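Pli0006 protein (Listeria innocua, PDB 3OP9) probably binds DNA as a plasmid-encoded transcriptional regulator with a helix-turn-helix domain of the XRE (Cro/C1) type. Local coordinates at residues Glu12-Leu17 against Tyr41-Glu46; Arg16-Lys19 against Lys24-Gln27; Lys19-Lys24 against Thr59-Ser64. All coordinates share one frame; numbering follows the deposited sequence. Where two conformers were deposited one is given.

Contact 1: residues Glu12-Leu17 against Tyr41-Glu46; sequences ENLSRL and YYMSGE
S15 on helix 10-21 and M43 on helix 36-44 mark the closest backbone approach, their CA atoms 5.5 Å apart, and beyond M43 the chain leaves the helix at G45 with a positive phi of 80°. M43, a selenomethionine, provides the largest share of the contact, closely followed by L14. It was modelled in two conformers, so the bend of its chain and the places of SE and CE hold for the conformer given, and the very short approach of CE to L14 CG is a doubtful measure of crowding. In this conformer the chain bends sharply at chi2 (-87°), which folds SE and CE over the first helix instead of letting them run straight out. SE lies 3.6 Å from S15 CA and 3.6 Å from L14 CG, and CE continues past the branch point of L14 toward CD2. The L14 side chain leaves its helix with CG opposite the backbone N (chi1 -175°), pointing at helix 36-44, and it meets the M43 chain at about a right angle. In helix-turn-helix domains of this family the helix equivalent to 36-44 is usually the one that enters the DNA major groove, and helix 10-21 packs behind it here. L14 has a second neighbour on that helix: CD2 reaches Y42 CB at 3.8 Å, against the root of the side chain. The end of Y42 leads away, and its side chain touches F10, L32 and K53. S15 adds a polar group beside M43. Its OG lies 3.6 Å from M43 CB, but its hydrogen bond goes back to A11 O within its own helix. Along the same helix R16 turns away from M43, and its NH2 forms a salt bridge with E109 OE1 of the third subunit.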
ATOM      1  N   GLU A  12      18.383   1.728 -13.657  1.00 20.97           N
ATOM      2  CA  GLU A  12      18.935   2.604 -12.602  1.00 23.07           C
ATOM      3  C   GLU A  12      18.772   1.934 -11.228  1.00 24.11           C
ATOM      4  O   GLU A  12      19.688   1.946 -10.400  1.00 22.61           O
ATOM      5  CB  GLU A  12      18.230   3.979 -12.650  1.00 28.64           C
ATOM      6  CG  GLU A  12      18.670   4.939 -11.547  1.00 54.85           C
ATOM      7  CD  GLU A  12      17.990   6.319 -11.633  1.00 69.49           C
ATOM      8  OE1 GLU A  12      17.499   6.695 -12.723  1.00 66.62           O
ATOM      9  OE2 GLU A  12      17.949   7.027 -10.601  1.00 74.69           O
ATOM     10  N   ASN A  13      17.603   1.341 -10.999  1.00 24.25           N
ATOM     11  CA  ASN A  13      17.310   0.665  -9.729  1.00 25.19           C
ATOM     12  C   ASN A  13      18.160  -0.570  -9.532  1.00 22.36           C
ATOM     13  O   ASN A  13      18.691  -0.803  -8.444  1.00 25.30           O
ATOM     14  CB  ASN A  13      15.828   0.274  -9.639  1.00 18.67           C
ATOM     15  CG  ASN A  13      14.936   1.467  -9.482  1.00 26.74           C
ATOM     16  OD1 ASN A  13      15.413   2.569  -9.223  1.00 23.87           O
ATOM     17  ND2 ASN A  13      13.635   1.256  -9.584  1.00 25.29           N
ATOM     18  N   LEU A  14      18.318  -1.359 -10.589  1.00 20.17           N
ATOM     19  CA  LEU A  14      19.103  -2.562 -10.439  1.00 22.09           C
ATOM     20  C   LEU A  14      20.555  -2.136 -10.160  1.00 23.25           C
ATOM     21  O   LEU A  14      21.249  -2.747  -9.358  1.00 23.86           O
ATOM     22  CB  LEU A  14      19.010  -3.434 -11.697  1.00 22.60           C
ATOM     23  CG  LEU A  14      19.726  -4.781 -11.527  1.00 26.75           C
ATOM     24  CD1 LEU A  14      19.074  -5.591 -10.407  1.00 28.16           C
ATOM     25  CD2 LEU A  14      19.707  -5.562 -12.809  1.00 29.37           C
ATOM     26  N   SER A  15      21.004  -1.062 -10.815  1.00 23.66           N
ATOM     27  CA  SER A  15      22.367  -0.580 -10.630  1.00 25.78           C
ATOM     28  C   SER A  15      22.581  -0.135  -9.173  1.00 27.57           C
ATOM     29  O   SER A  15      23.618  -0.411  -8.574  1.00 29.60           O
ATOM     30  CB  SER A  15      22.684   0.553 -11.618  1.00 33.01           C
ATOM     31  OG  SER A  15      22.677   0.081 -12.975  1.00 30.14           O
ATOM     32  N   ARG A  16      21.588   0.530  -8.591  1.00 25.81           N
ATOM     33  CA  ARG A  16      21.717   0.991  -7.218  1.00 28.64           C
ATOM     34  C   ARG A  16      21.652  -0.167  -6.213  1.00 25.68           C
ATOM     35  O   ARG A  16      22.331  -0.128  -5.188  1.00 27.75           O
ATOM     36  CB  ARG A  16      20.646   2.011  -6.859  1.00 30.47           C
ATOM     37  CG  ARG A  16      20.916   2.565  -5.453  1.00 43.30           C
ATOM     38  CD  ARG A  16      19.999   3.649  -5.062  1.00 49.31           C
ATOM     39  NE  ARG A  16      20.149   4.857  -5.863  1.00 50.04           N
ATOM     40  CZ  ARG A  16      21.048   5.817  -5.639  1.00 46.95           C
ATOM     41  NH1 ARG A  16      21.938   5.715  -4.658  1.00 52.60           N
ATOM     42  NH2 ARG A  16      21.056   6.884  -6.420  1.00 41.06           N
ATOM     43  N   LEU A  17      20.835  -1.173  -6.503  1.00 27.21           N
ATOM     44  CA  LEU A  17      20.748  -2.368  -5.664  1.00 25.49           C
ATOM     45  C   LEU A  17      22.087  -3.089  -5.671  1.00 29.47           C
ATOM     46  O   LEU A  17      22.595  -3.489  -4.627  1.00 31.14           O
ATOM     47  CB  LEU A  17      19.631  -3.303  -6.180  1.00 20.99           C
ATOM     48  CG  LEU A  17      18.221  -2.848  -5.822  1.00 25.61           C
ATOM     49  CD1 LEU A  17      17.186  -3.638  -6.620  1.00 25.29           C
ATOM     50  CD2 LEU A  17      17.967  -2.971  -4.302  1.00 28.83           C
ATOM     51  N   TYR A  41      23.906  -5.859 -19.505  1.00 32.29           N
ATOM     52  CA  TYR A  41      22.939  -5.172 -20.353  1.00 36.20           C
ATOM     53  C   TYR A  41      21.673  -4.752 -19.596  1.00 35.71           C
ATOM     54  O   TYR A  41      21.077  -3.755 -19.947  1.00 38.37           O
ATOM     55  CB  TYR A  41      22.550  -6.017 -21.541  1.00 35.13           C
ATOM     56  CG  TYR A  41      23.727  -6.352 -22.450  1.00 36.62           C
ATOM     57  CD1 TYR A  41      24.820  -5.480 -22.590  1.00 41.40           C
ATOM     58  CD2 TYR A  41      23.742  -7.530 -23.154  1.00 36.16           C
ATOM     59  CE1 TYR A  41      25.900  -5.810 -23.433  1.00 45.01           C
ATOM     60  CE2 TYR A  41      24.810  -7.872 -24.008  1.00 41.33           C
ATOM     61  CZ  TYR A  41      25.877  -7.010 -24.135  1.00 48.18           C
ATOM     62  OH  TYR A  41      26.914  -7.373 -24.969  1.00 59.84           O
ATOM     63  N   TYR A  42      21.251  -5.511 -18.588  1.00 36.42           N
ATOM     64  CA  TYR A  42      20.156  -5.044 -17.722  1.00 31.39           C
ATOM     65  C   TYR A  42      20.491  -3.709 -17.105  1.00 38.04           C
ATOM     66  O   TYR A  42      19.635  -2.817 -17.033  1.00 43.22           O
ATOM     67  CB  TYR A  42      19.908  -5.993 -16.556  1.00 30.32           C
ATOM     68  CG  TYR A  42      19.275  -7.312 -16.897  1.00 33.11           C
ATOM     69  CD1 TYR A  42      18.640  -7.526 -18.115  1.00 39.24           C
ATOM     70  CD2 TYR A  42      19.327  -8.353 -15.991  1.00 42.24           C
ATOM     71  CE1 TYR A  42      18.063  -8.778 -18.410  1.00 39.32           C
ATOM     72  CE2 TYR A  42      18.769  -9.579 -16.269  1.00 43.03           C
ATOM     73  CZ  TYR A  42      18.138  -9.793 -17.470  1.00 42.72           C
ATOM     74  OH  TYR A  42      17.584 -11.044 -17.685  1.00 42.68           O
HETATM   75  N   MSE A  43      21.728  -3.599 -16.618  0.50 36.20           N
HETATM   76  CA  MSE A  43      22.177  -2.434 -15.845  0.50 40.17           C
HETATM   77  C   MSE A  43      22.300  -1.197 -16.714  0.50 40.12           C
HETATM   78  O   MSE A  43      22.113  -0.087 -16.238  0.50 41.22           O
HETATM   79  CB  MSE A  43      23.534  -2.695 -15.180  0.50 45.18           C
HETATM   80  CG  MSE A  43      23.590  -3.911 -14.272  0.50 51.23           C
HETATM   81 SE   MSE A  43      23.048  -3.613 -12.406  0.50 39.44          SE
HETATM   82  CE  MSE A  43      22.979  -5.494 -11.879  0.50 38.06           C
ATOM     83  N   SER A  44      22.626  -1.389 -17.985  1.00 39.78           N
ATOM     84  CA  SER A  44      22.858  -0.281 -18.887  1.00 47.23           C
ATOM     85  C   SER A  44      21.563   0.067 -19.589  1.00 50.01           C
ATOM     86  O   SER A  44      21.491   1.052 -20.324  1.00 57.90           O
ATOM     87  CB  SER A  44      23.932  -0.641 -19.907  1.00 47.33           C
ATOM     88  OG  SER A  44      23.477  -1.686 -20.726  1.00 52.65           O
ATOM     89  N   GLY A  45      20.547  -0.762 -19.368  1.00 40.08           N
ATOM     90  CA  GLY A  45      19.239  -0.578 -19.976  1.00 46.40           C
ATOM     91  C   GLY A  45      19.146  -1.055 -21.422  1.00 47.81           C
ATOM     92  O   GLY A  45      18.167  -0.789 -22.113  1.00 54.91           O
ATOM     93  N   GLU A  46      20.167  -1.765 -21.877  0.54 41.16           N
ATOM     94  CA  GLU A  46      20.202  -2.225 -23.262  0.54 43.54           C
ATOM     95  C   GLU A  46      19.236  -3.378 -23.502  0.54 40.98           C
ATOM     96  O   GLU A  46      18.822  -3.627 -24.633  0.54 41.51           O
ATOM     97  CB  GLU A  46      21.619  -2.634 -23.635  0.54 49.47           C
ATOM     98  CG  GLU A  46      22.549  -1.442 -23.804  0.54 62.58           C
ATOM     99  CD  GLU A  46      23.913  -1.844 -24.300  0.54 73.24           C
ATOM    100  OE1 GLU A  46      24.118  -1.836 -25.531  0.54 77.83           O
ATOM    101  OE2 GLU A  46      24.776  -2.169 -23.458  0.54 75.82           O
TER

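Contact 2: residues Arg16-Lys19 against Lys24-Gln27; sequences RLKK and KNHQ
K18 and N25 meet as an ammonium lying above a flat amide. K18 NZ donates a hydrogen bond to N25 OD1 at 2.9 Å. The C=O...N angle is 111° and NZ stands 50° out of the carbonyl plane, so the oxygen is approached from above its plane and not along a lone pair. The lysine does not arrive end-on. Its chain runs obliquely across the amide, with CE 3.1 Å from N25 OD1 and CD 3.6 Å from the same oxygen, so three successive atoms of K18 gather round one acceptor. The chain keeps CG opposite the backbone N and bends at chi2, a shape that brings CE within 4.4 Å of K24 CA. N25 helps from its side: with chi1 at -72°, CG sits beside its own backbone N and OD1 turns back toward helix 10-21. Helices 25-32 and 36-44 follow each other as the helix-turn-helix pair, and this contact links the first turn of the former to helix 10-21. N25 also touches T36 and V39 of helix 36-44, while K18 touches M43, so both partners border all three helices. The helix start has its own polar closure. K24 occupies the N-cap position, and its backbone N donates to Q27 OE1 at 3.0 Å, on a lone pair in the carbonyl plane; Q27 N in turn donates to K24 O at 3.0 Å. The Q27 side chain, three residues on, thus accepts from the backbone of a cap residue whose own long side chain is poorly ordered. The ammonium of K18 would probably polarise the N25 carbonyl.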
ATOM      1  N   ARG A  16      21.588   0.530  -8.591  1.00 25.81           N
ATOM      2  CA  ARG A  16      21.717   0.991  -7.218  1.00 28.64           C
ATOM      3  C   ARG A  16      21.652  -0.167  -6.213  1.00 25.68           C
ATOM      4  O   ARG A  16      22.331  -0.128  -5.188  1.00 27.75           O
ATOM      5  CB  ARG A  16      20.646   2.011  -6.859  1.00 30.47           C
ATOM      6  CG  ARG A  16      20.916   2.565  -5.453  1.00 43.30           C
ATOM      7  CD  ARG A  16      19.999   3.649  -5.062  1.00 49.31           C
ATOM      8  NE  ARG A  16      20.149   4.857  -5.863  1.00 50.04           N
ATOM      9  CZ  ARG A  16      21.048   5.817  -5.639  1.00 46.95           C
ATOM     10  NH1 ARG A  16      21.938   5.715  -4.658  1.00 52.60           N
ATOM     11  NH2 ARG A  16      21.056   6.884  -6.420  1.00 41.06           N
ATOM     12  N   LEU A  17      20.835  -1.173  -6.503  1.00 27.21           N
ATOM     13  CA  LEU A  17      20.748  -2.368  -5.664  1.00 25.49           C
ATOM     14  C   LEU A  17      22.087  -3.089  -5.671  1.00 29.47           C
ATOM     15  O   LEU A  17      22.595  -3.489  -4.627  1.00 31.14           O
ATOM     16  CB  LEU A  17      19.631  -3.303  -6.180  1.00 20.99           C
ATOM     17  CG  LEU A  17      18.221  -2.848  -5.822  1.00 25.61           C
ATOM     18  CD1 LEU A  17      17.186  -3.638  -6.620  1.00 25.29           C
ATOM     19  CD2 LEU A  17      17.967  -2.971  -4.302  1.00 28.83           C
ATOM     20  N   LYS A  18      22.669  -3.231  -6.854  1.00 28.34           N
ATOM     21  CA  LYS A  18      23.962  -3.876  -7.002  1.00 31.78           C
ATOM     22  C   LYS A  18      25.015  -3.157  -6.168  1.00 36.89           C
ATOM     23  O   LYS A  18      25.833  -3.789  -5.473  1.00 35.95           O
ATOM     24  CB  LYS A  18      24.370  -3.875  -8.473  1.00 32.59           C
ATOM     25  CG  LYS A  18      25.713  -4.531  -8.759  1.00 37.05           C
ATOM     26  CD  LYS A  18      26.405  -3.868  -9.934  1.00 40.86           C
ATOM     27  CE  LYS A  18      27.753  -4.518 -10.239  1.00 54.74           C
ATOM     28  NZ  LYS A  18      28.295  -4.092 -11.565  1.00 61.32           N
ATOM     29  N   LYS A  19      24.980  -1.832  -6.221  1.00 28.49           N
ATOM     30  CA  LYS A  19      25.956  -1.014  -5.510  1.00 35.29           C
ATOM     31  C   LYS A  19      25.747  -1.138  -4.009  1.00 35.16           C
ATOM     32  O   LYS A  19      26.673  -1.418  -3.266  1.00 39.47           O
ATOM     33  CB  LYS A  19      25.824   0.463  -5.918  1.00 37.44           C
ATOM     34  CG  LYS A  19      26.661   1.419  -5.033  1.00 51.08           C
ATOM     35  CD  LYS A  19      26.537   2.887  -5.450  1.00 64.28           C
ATOM     36  CE  LYS A  19      25.205   3.516  -5.022  1.00 70.30           C
ATOM     37  NZ  LYS A  19      25.079   3.705  -3.541  1.00 74.58           N
ATOM     38  N   LYS A  24      28.335  -8.387  -7.345  1.00 43.62           N
ATOM     39  CA  LYS A  24      29.032  -8.403  -8.613  1.00 50.67           C
ATOM     40  C   LYS A  24      28.038  -8.934  -9.627  1.00 40.32           C
ATOM     41  O   LYS A  24      27.167  -9.721  -9.274  1.00 30.71           O
ATOM     42  CB  LYS A  24      30.240  -9.334  -8.543  1.00 72.94           C
ATOM     43  CG  LYS A  24      31.177  -9.061  -7.379  1.00101.19           C
ATOM     44  CD  LYS A  24      32.330  -8.160  -7.786  1.00128.20           C
ATOM     45  CE  LYS A  24      33.571  -8.450  -6.961  1.00148.43           C
ATOM     46  NZ  LYS A  24      34.817  -8.151  -7.714  1.00161.91           N
ATOM     47  N   ASN A  25      28.172  -8.514 -10.876  1.00 39.33           N
ATOM     48  CA  ASN A  25      27.262  -8.963 -11.927  1.00 40.70           C
ATOM     49  C   ASN A  25      27.140 -10.487 -12.006  1.00 35.39           C
ATOM     50  O   ASN A  25      26.052 -10.997 -12.257  1.00 32.95           O
ATOM     51  CB  ASN A  25      27.686  -8.420 -13.293  1.00 37.66           C
ATOM     52  CG  ASN A  25      27.427  -6.946 -13.436  1.00 42.93           C
ATOM     53  OD1 ASN A  25      26.785  -6.331 -12.588  1.00 39.11           O
ATOM     54  ND2 ASN A  25      27.900  -6.372 -14.521  1.00 45.52           N
ATOM     55  N   HIS A  26      28.236 -11.212 -11.820  1.00 40.50           N
ATOM     56  CA  HIS A  26      28.184 -12.675 -11.951  1.00 45.03           C
ATOM     57  C   HIS A  26      27.336 -13.330 -10.843  1.00 40.48           C
ATOM     58  O   HIS A  26      26.764 -14.399 -11.062  1.00 40.44           O
ATOM     59  CB  HIS A  26      29.591 -13.310 -12.004  1.00 55.50           C
ATOM     60  CG  HIS A  26      30.253 -13.437 -10.666  1.00 53.82           C
ATOM     61  ND1 HIS A  26      31.233 -12.567 -10.231  1.00 55.99           N
ATOM     62  CD2 HIS A  26      30.076 -14.331  -9.665  1.00 52.45           C
ATOM     63  CE1 HIS A  26      31.618 -12.911  -9.016  1.00 57.94           C
ATOM     64  NE2 HIS A  26      30.928 -13.976  -8.646  1.00 54.40           N
ATOM     65  N   GLN A  27      27.248 -12.686  -9.678  1.00 39.65           N
ATOM     66  CA  GLN A  27      26.400 -13.160  -8.583  1.00 35.12           C
ATOM     67  C   GLN A  27      24.920 -13.003  -8.939  1.00 38.40           C
ATOM     68  O   GLN A  27      24.098 -13.902  -8.696  1.00 38.82           O
ATOM     69  CB  GLN A  27      26.713 -12.391  -7.302  1.00 35.50           C
ATOM     70  CG  GLN A  27      28.122 -12.685  -6.777  1.00 45.76           C
ATOM     71  CD  GLN A  27      28.465 -11.916  -5.520  1.00 47.97           C
ATOM     72  OE1 GLN A  27      28.425 -10.695  -5.505  1.00 44.32           O
ATOM     73  NE2 GLN A  27      28.821 -12.638  -4.452  1.00 56.92           N
TER

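Contact 3: residues Lys19-Lys24 against Thr59-Ser64; sequences KEHGLK and TYFHLS
F61 presents its ring edge to the imidazole face of H21, a T-shaped pair with centroids 4.9 Å apart and planes at 65°. F61 CE1 lies over the centre of the imidazole, 3.6 Å above the H21 ring plane, and CD1 comes to within 3.6 Å of H21 NE2. Both side chains have CG beside the backbone N (chi1 -76° for H21, -71° for F61), and they slide past each other in opposite directions until CE1 stands over the imidazole centre. L23 closes the far end of the phenyl ring: its CD1 meets F61 CZ at 3.7 Å, at the edge and near the ring plane. Within its own helix end F61 also has CD2 of Y60 over one face, and L17 of helix 10-21 also touches it.

Away from this buried ring the contact is loose. The backbones stay apart, with 9.5 Å between the CA atoms of H21 and F61. H21 and Y60 are solvent-exposed. Each helix stops in a Schellman motif, at G22 and H62, and neither of these residues takes part; side chains alone span the gap between the ends of helices 10-21 and 51-61 of the helix-turn-helix domain. E20 faces a neighbour instead: its OE1 accepts a hydrogen bond from S94 N of the second subunit.

With no polar bond between the segments, cohesion rests on dispersion and on the slightly positive C-H edge of F61 set against the imidazole pi cloud, an attraction that a neutral H21 would probably serve better than a protonated one.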
ATOM      1  N   LYS A  19      24.980  -1.832  -6.221  1.00 28.49           N
ATOM      2  CA  LYS A  19      25.956  -1.014  -5.510  1.00 35.29           C
ATOM      3  C   LYS A  19      25.747  -1.138  -4.009  1.00 35.16           C
ATOM      4  O   LYS A  19      26.673  -1.418  -3.266  1.00 39.47           O
ATOM      5  CB  LYS A  19      25.824   0.463  -5.918  1.00 37.44           C
ATOM      6  CG  LYS A  19      26.661   1.419  -5.033  1.00 51.08           C
ATOM      7  CD  LYS A  19      26.537   2.887  -5.450  1.00 64.28           C
ATOM      8  CE  LYS A  19      25.205   3.516  -5.022  1.00 70.30           C
ATOM      9  NZ  LYS A  19      25.079   3.705  -3.541  1.00 74.58           N
ATOM     10  N   GLU A  20      24.516  -0.936  -3.561  1.00 30.91           N
ATOM     11  CA  GLU A  20      24.232  -0.905  -2.136  1.00 38.15           C
ATOM     12  C   GLU A  20      24.392  -2.264  -1.485  1.00 39.86           C
ATOM     13  O   GLU A  20      24.604  -2.342  -0.284  1.00 34.66           O
ATOM     14  CB  GLU A  20      22.830  -0.378  -1.888  1.00 37.64           C
ATOM     15  CG  GLU A  20      22.711   1.087  -2.238  1.00 46.75           C
ATOM     16  CD  GLU A  20      21.636   1.798  -1.447  1.00 58.69           C
ATOM     17  OE1 GLU A  20      20.934   1.125  -0.657  1.00 50.63           O
ATOM     18  OE2 GLU A  20      21.509   3.033  -1.606  1.00 65.88           O
ATOM     19  N   HIS A  21      24.291  -3.333  -2.270  1.00 37.60           N
ATOM     20  CA  HIS A  21      24.421  -4.675  -1.717  1.00 41.75           C
ATOM     21  C   HIS A  21      25.816  -5.249  -1.895  1.00 43.37           C
ATOM     22  O   HIS A  21      26.089  -6.341  -1.420  1.00 44.54           O
ATOM     23  CB  HIS A  21      23.388  -5.614  -2.339  1.00 34.42           C
ATOM     24  CG  HIS A  21      22.005  -5.415  -1.805  1.00 29.97           C
ATOM     25  ND1 HIS A  21      21.466  -6.207  -0.815  1.00 28.77           N
ATOM     26  CD2 HIS A  21      21.049  -4.503  -2.119  1.00 28.19           C
ATOM     27  CE1 HIS A  21      20.240  -5.796  -0.542  1.00 29.78           C
ATOM     28  NE2 HIS A  21      19.956  -4.780  -1.336  1.00 31.25           N
ATOM     29  N   GLY A  22      26.680  -4.516  -2.584  1.00 37.34           N
ATOM     30  CA  GLY A  22      28.032  -4.953  -2.855  1.00 46.91           C
ATOM     31  C   GLY A  22      28.089  -6.180  -3.734  1.00 46.75           C
ATOM     32  O   GLY A  22      29.011  -6.987  -3.610  1.00 41.85           O
ATOM     33  N   LEU A  23      27.108  -6.330  -4.622  1.00 40.07           N
ATOM     34  CA  LEU A  23      27.065  -7.468  -5.526  1.00 37.07           C
ATOM     35  C   LEU A  23      27.903  -7.264  -6.781  1.00 40.10           C
ATOM     36  O   LEU A  23      28.154  -6.133  -7.229  1.00 41.46           O
ATOM     37  CB  LEU A  23      25.624  -7.753  -5.938  1.00 35.13           C
ATOM     38  CG  LEU A  23      24.729  -8.182  -4.780  1.00 33.14           C
ATOM     39  CD1 LEU A  23      23.247  -8.063  -5.174  1.00 29.06           C
ATOM     40  CD2 LEU A  23      25.097  -9.623  -4.346  1.00 35.65           C
ATOM     41  N   LYS A  24      28.335  -8.387  -7.345  1.00 43.62           N
ATOM     42  CA  LYS A  24      29.032  -8.403  -8.613  1.00 50.67           C
ATOM     43  C   LYS A  24      28.038  -8.934  -9.627  1.00 40.32           C
ATOM     44  O   LYS A  24      27.167  -9.721  -9.274  1.00 30.71           O
ATOM     45  CB  LYS A  24      30.240  -9.334  -8.543  1.00 72.94           C
ATOM     46  CG  LYS A  24      31.177  -9.061  -7.379  1.00101.19           C
ATOM     47  CD  LYS A  24      32.330  -8.160  -7.786  1.00128.20           C
ATOM     48  CE  LYS A  24      33.571  -8.450  -6.961  1.00148.43           C
ATOM     49  NZ  LYS A  24      34.817  -8.151  -7.714  1.00161.91           N
ATOM     50  N   THR A  59      11.817 -10.961  -5.315  1.00 23.04           N
ATOM     51  CA  THR A  59      11.775 -11.871  -4.182  1.00 25.42           C
ATOM     52  C   THR A  59      13.126 -11.798  -3.434  1.00 28.25           C
ATOM     53  O   THR A  59      13.168 -11.748  -2.208  1.00 27.18           O
ATOM     54  CB  THR A  59      11.487 -13.310  -4.674  1.00 30.56           C
ATOM     55  OG1 THR A  59      10.197 -13.332  -5.300  1.00 27.41           O
ATOM     56  CG2 THR A  59      11.507 -14.303  -3.517  1.00 38.98           C
ATOM     57  N   TYR A  60      14.222 -11.782  -4.185  1.00 25.96           N
ATOM     58  CA  TYR A  60      15.552 -11.771  -3.558  1.00 26.53           C
ATOM     59  C   TYR A  60      15.747 -10.510  -2.692  1.00 26.58           C
ATOM     60  O   TYR A  60      16.209 -10.593  -1.564  1.00 27.95           O
ATOM     61  CB  TYR A  60      16.643 -11.855  -4.617  1.00 27.38           C
ATOM     62  CG  TYR A  60      18.002 -11.864  -3.985  1.00 29.69           C
ATOM     63  CD1 TYR A  60      18.523 -13.039  -3.454  1.00 32.85           C
ATOM     64  CD2 TYR A  60      18.741 -10.699  -3.858  1.00 32.10           C
ATOM     65  CE1 TYR A  60      19.765 -13.058  -2.838  1.00 35.57           C
ATOM     66  CE2 TYR A  60      19.993 -10.721  -3.242  1.00 34.80           C
ATOM     67  CZ  TYR A  60      20.485 -11.909  -2.742  1.00 31.54           C
ATOM     68  OH  TYR A  60      21.721 -11.949  -2.133  1.00 35.40           O
ATOM     69  N   PHE A  61      15.350  -9.359  -3.226  1.00 27.48           N
ATOM     70  CA  PHE A  61      15.564  -8.060  -2.598  1.00 24.95           C
ATOM     71  C   PHE A  61      14.386  -7.645  -1.735  1.00 26.80           C
ATOM     72  O   PHE A  61      14.406  -6.571  -1.146  1.00 28.82           O
ATOM     73  CB  PHE A  61      15.805  -6.994  -3.680  1.00 23.13           C
ATOM     74  CG  PHE A  61      17.123  -7.140  -4.363  1.00 24.18           C
ATOM     75  CD1 PHE A  61      18.302  -6.928  -3.647  1.00 26.23           C
ATOM     76  CD2 PHE A  61      17.208  -7.475  -5.692  1.00 22.98           C
ATOM     77  CE1 PHE A  61      19.530  -7.047  -4.260  1.00 25.79           C
ATOM     78  CE2 PHE A  61      18.445  -7.599  -6.310  1.00 32.29           C
ATOM     79  CZ  PHE A  61      19.610  -7.385  -5.586  1.00 28.05           C
ATOM     80  N   HIS A  62      13.366  -8.497  -1.646  1.00 21.67           N
ATOM     81  CA  HIS A  62      12.174  -8.208  -0.828  1.00 26.30           C
ATOM     82  C   HIS A  62      11.475  -6.912  -1.246  1.00 30.30           C
ATOM     83  O   HIS A  62      11.182  -6.066  -0.400  1.00 28.06           O
ATOM     84  CB  HIS A  62      12.534  -8.087   0.654  1.00 33.58           C
ATOM     85  CG  HIS A  62      13.223  -9.292   1.204  1.00 40.16           C
ATOM     86  ND1 HIS A  62      12.718 -10.565   1.059  1.00 48.54           N
ATOM     87  CD2 HIS A  62      14.377  -9.420   1.899  1.00 51.38           C
ATOM     88  CE1 HIS A  62      13.532 -11.430   1.641  1.00 54.87           C
ATOM     89  NE2 HIS A  62      14.548 -10.761   2.153  1.00 57.09           N
ATOM     90  N   LEU A  63      11.192  -6.778  -2.536  1.00 29.70           N
ATOM     91  CA  LEU A  63      10.639  -5.549  -3.105  1.00 28.49           C
ATOM     92  C   LEU A  63       9.348  -5.896  -3.821  1.00 24.91           C
ATOM     93  O   LEU A  63       9.181  -7.032  -4.255  1.00 25.15           O
ATOM     94  CB  LEU A  63      11.612  -5.002  -4.148  1.00 27.00           C
ATOM     95  CG  LEU A  63      12.997  -4.603  -3.614  1.00 28.02           C
ATOM     96  CD1 LEU A  63      13.890  -4.218  -4.781  1.00 30.35           C
ATOM     97  CD2 LEU A  63      12.837  -3.463  -2.657  1.00 31.48           C
ATOM     98  N   SER A  64       8.453  -4.927  -3.982  1.00 26.60           N
ATOM     99  CA  SER A  64       7.348  -5.132  -4.918  1.00 28.65           C
ATOM    100  C   SER A  64       7.952  -5.063  -6.313  1.00 22.75           C
ATOM    101  O   SER A  64       9.020  -4.478  -6.511  1.00 24.82           O
ATOM    102  CB  SER A  64       6.279  -4.053  -4.747  1.00 35.34           C
ATOM    103  OG  SER A  64       6.838  -2.798  -5.094  1.00 28.92           O
TER

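How the contacts relate
All three contacts start from helix 10-21. Following the chain, contact 2 closes the shortest loop, just the four residues 20-23 between its segments, and joins helix 10-21 to the start of helix 25-32. Contact 1 closes a loop of 23 residues reaching helix 36-44; the K18-N25 closure lies inside it. Contact 3 leaves from the end of helix 10-21 and returns at the end of helix 51-61, so its segments alternate with those of contact 1 and the two cross. L17 bridges toward contact 3, its CD1 3.9 Å from F61 CD2, and a probable hydrogen bond from L23 N to K18 O (3.0 Å) links contacts 2 and 3. Helix 10-21 thereby holds three other helices.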